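Local coordinates for protein Exo beta-1,2-glucooligosaccharide sophorohydrolase (non-reducing end) (PDB 5Z06) that hydrolyses linear beta-1,2-glucans and beta-1,2-glucooligosaccharides of four or more units from the non-reducing end, releasing the disaccharide sophorose, at residues Leu402-Gln407 against Asn681-Leu686. Sequence-based numbering, arbitrary orientation.
Sequences LLTARQ and NLLWNL
In the (alpha/alpha)6-barrel domain of this GH144 enzyme, helix 392-408 crosses the short helix 682-688 almost at a right angle, Thr404 meeting Leu683 and Leu686 and Gln407 lying against Leu686. The two short axes pass 8.9 Å apart at 85°, and the Thr404 and Leu686 CA atoms are separated by 5.3 Å. The side chain of Thr404 meets the other helix through its methyl. With CG2 anti to the backbone N and OG1 anti to the carbonyl carbon (chi1 -59°), the methyl touches CB of Leu686 at 3.7 Å and CD1 of Leu683 at 3.8 Å, while the hydroxyl is hydrogen-bonded to Gln400 O, one turn back in its own helix. Leu686 crosses Thr404 at about a right angle, its CD1 also on that methyl; Leu686 CD2 lies 3.8 Å from Gln407 C. In the same barrel domain, Met331 and Val334 of helix 323-338 pack against Thr404 and Leu686 respectively. At the end of the contact Gln407 lays its CG 3.3 Å from Leu686 O, then bends at chi2 (-57°), which turns the amide away from the leucine. There OE1 accepts a bond from Arg406 NH1 at 3.2 Å, and NE2 is hydrogen-bonded to Ser689 OG, a hydroxyl that also pairs with Leu686 O. An alanine at Gln407 would retain CB beside that carbonyl but would probably leave Arg406 NH1 without this acceptor and Ser689 without its amide partner. Arg406 NE, meanwhile, is salt-bridged to Asp424 of helix 414-428.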
loop_
_atom_site.group_PDB
_atom_site.type_symbol
_atom_site.label_atom_id
_atom_site.label_comp_id
_atom_site.label_asym_id
_atom_site.label_seq_id
_atom_site.Cartn_x
_atom_site.Cartn_y
_atom_site.Cartn_z
ATOM N N LEU A 402 -12.972 16.384 -4.550
ATOM C CA LEU A 402 -14.400 16.674 -4.598
ATOM C C LEU A 402 -14.744 17.782 -5.562
ATOM O O LEU A 402 -15.755 17.681 -6.269
ATOM C CB LEU A 402 -14.964 16.994 -3.225
ATOM C CG LEU A 402 -15.025 15.819 -2.264
ATOM C CD1 LEU A 402 -15.254 16.383 -0.877
ATOM C CD2 LEU A 402 -16.113 14.810 -2.607
ATOM N N LEU A 403 -13.921 18.827 -5.607
ATOM C CA LEU A 403 -14.159 19.903 -6.549
ATOM C C LEU A 403 -13.955 19.433 -7.975
ATOM O O LEU A 403 -14.663 19.892 -8.876
ATOM C CB LEU A 403 -13.272 21.098 -6.278
ATOM C CG LEU A 403 -13.517 21.790 -4.937
ATOM C CD1 LEU A 403 -12.697 23.069 -4.928
ATOM C CD2 LEU A 403 -14.968 22.114 -4.641
ATOM N N THR A 404 -13.016 18.504 -8.176
ATOM C CA THR A 404 -12.849 17.873 -9.471
ATOM C C THR A 404 -14.111 17.114 -9.845
ATOM O O THR A 404 -14.660 17.310 -10.912
ATOM C CB THR A 404 -11.649 16.933 -9.484
ATOM O OG1 THR A 404 -10.481 17.684 -9.159
ATOM C CG2 THR A 404 -11.479 16.285 -10.842
ATOM N N ALA A 405 -14.574 16.275 -8.938
ATOM C CA ALA A 405 -15.785 15.529 -9.165
ATOM C C ALA A 405 -16.955 16.451 -9.443
ATOM O O ALA A 405 -17.773 16.180 -10.318
ATOM C CB ALA A 405 -16.108 14.651 -7.969
ATOM N N ARG A 406 -17.033 17.542 -8.694
ATOM C CA ARG A 406 -18.141 18.475 -8.824
ATOM C C ARG A 406 -18.212 19.107 -10.211
ATOM O O ARG A 406 -19.291 19.384 -10.706
ATOM C CB ARG A 406 -18.024 19.548 -7.746
ATOM C CG ARG A 406 -19.228 20.426 -7.584
ATOM C CD ARG A 406 -19.067 21.684 -8.393
ATOM N NE ARG A 406 -20.208 22.557 -8.195
ATOM C CZ ARG A 406 -20.818 23.271 -9.140
ATOM N NH1 ARG A 406 -20.455 23.221 -10.422
ATOM N NH2 ARG A 406 -21.837 24.030 -8.792
ATOM N N GLN A 407 -17.057 19.356 -10.815
ATOM C CA GLN A 407 -17.003 19.846 -12.177
ATOM C C GLN A 407 -17.319 18.764 -13.170
ATOM O O GLN A 407 -17.843 19.056 -14.216
ATOM C CB GLN A 407 -15.630 20.438 -12.467
ATOM C CG GLN A 407 -15.347 21.649 -11.615
ATOM C CD GLN A 407 -16.408 22.693 -11.818
ATOM O OE1 GLN A 407 -17.367 22.747 -11.072
ATOM N NE2 GLN A 407 -16.276 23.460 -12.889
ATOM N N ASN A 681 -5.282 15.485 -19.845
ATOM C CA ASN A 681 -5.445 16.611 -18.920
ATOM C C ASN A 681 -6.791 16.603 -18.164
ATOM O O ASN A 681 -7.198 17.649 -17.654
ATOM C CB ASN A 681 -5.307 17.980 -19.636
ATOM C CG ASN A 681 -3.922 18.222 -20.218
ATOM O OD1 ASN A 681 -2.911 17.723 -19.727
ATOM N ND2 ASN A 681 -3.880 19.031 -21.246
ATOM N N LEU A 682 -7.446 15.447 -18.055
ATOM C CA LEU A 682 -8.839 15.396 -17.607
ATOM C C LEU A 682 -9.063 16.032 -16.232
ATOM O O LEU A 682 -9.863 16.955 -16.092
ATOM C CB LEU A 682 -9.336 13.963 -17.555
ATOM C CG LEU A 682 -10.747 13.785 -17.024
ATOM C CD1 LEU A 682 -11.765 14.381 -18.000
ATOM C CD2 LEU A 682 -11.003 12.310 -16.777
ATOM N N LEU A 683 -8.358 15.516 -15.228
ATOM C CA LEU A 683 -8.586 15.941 -13.851
ATOM C C LEU A 683 -8.136 17.374 -13.667
ATOM O O LEU A 683 -8.790 18.158 -13.012
ATOM C CB LEU A 683 -7.859 15.036 -12.857
ATOM C CG LEU A 683 -8.353 13.597 -12.735
ATOM C CD1 LEU A 683 -9.870 13.496 -12.835
ATOM C CD2 LEU A 683 -7.697 12.701 -13.756
ATOM N N TRP A 684 -7.003 17.704 -14.257
ATOM C CA TRP A 684 -6.550 19.069 -14.297
ATOM C C TRP A 684 -7.591 20.004 -14.880
ATOM O O TRP A 684 -7.929 21.005 -14.243
ATOM C CB TRP A 684 -5.294 19.172 -15.118
ATOM C CG TRP A 684 -4.086 18.718 -14.465
ATOM C CD1 TRP A 684 -3.852 18.612 -13.144
ATOM C CD2 TRP A 684 -2.870 18.392 -15.120
ATOM N NE1 TRP A 684 -2.575 18.222 -12.921
ATOM C CE2 TRP A 684 -1.932 18.091 -14.117
ATOM C CE3 TRP A 684 -2.471 18.352 -16.462
ATOM C CZ2 TRP A 684 -0.623 17.710 -14.404
ATOM C CZ3 TRP A 684 -1.177 17.968 -16.753
ATOM C CH2 TRP A 684 -0.256 17.668 -15.724
ATOM N N ASN A 685 -8.108 19.669 -16.069
ATOM C CA ASN A 685 -9.089 20.530 -16.731
ATOM C C ASN A 685 -10.335 20.664 -15.870
ATOM O O ASN A 685 -10.861 21.769 -15.724
ATOM C CB ASN A 685 -9.408 20.046 -18.143
ATOM C CG ASN A 685 -8.218 20.189 -19.072
ATOM O OD1 ASN A 685 -7.240 20.874 -18.744
ATOM N ND2 ASN A 685 -8.277 19.534 -20.217
ATOM N N LEU A 686 -10.740 19.572 -15.225
ATOM C CA LEU A 686 -11.905 19.620 -14.361
ATOM C C LEU A 686 -11.667 20.572 -13.193
ATOM O O LEU A 686 -12.358 21.583 -13.042
ATOM C CB LEU A 686 -12.243 18.226 -13.855
ATOM C CG LEU A 686 -12.874 17.310 -14.896
ATOM C CD1 LEU A 686 -12.842 15.890 -14.362
ATOM C CD2 LEU A 686 -14.292 17.741 -15.252
#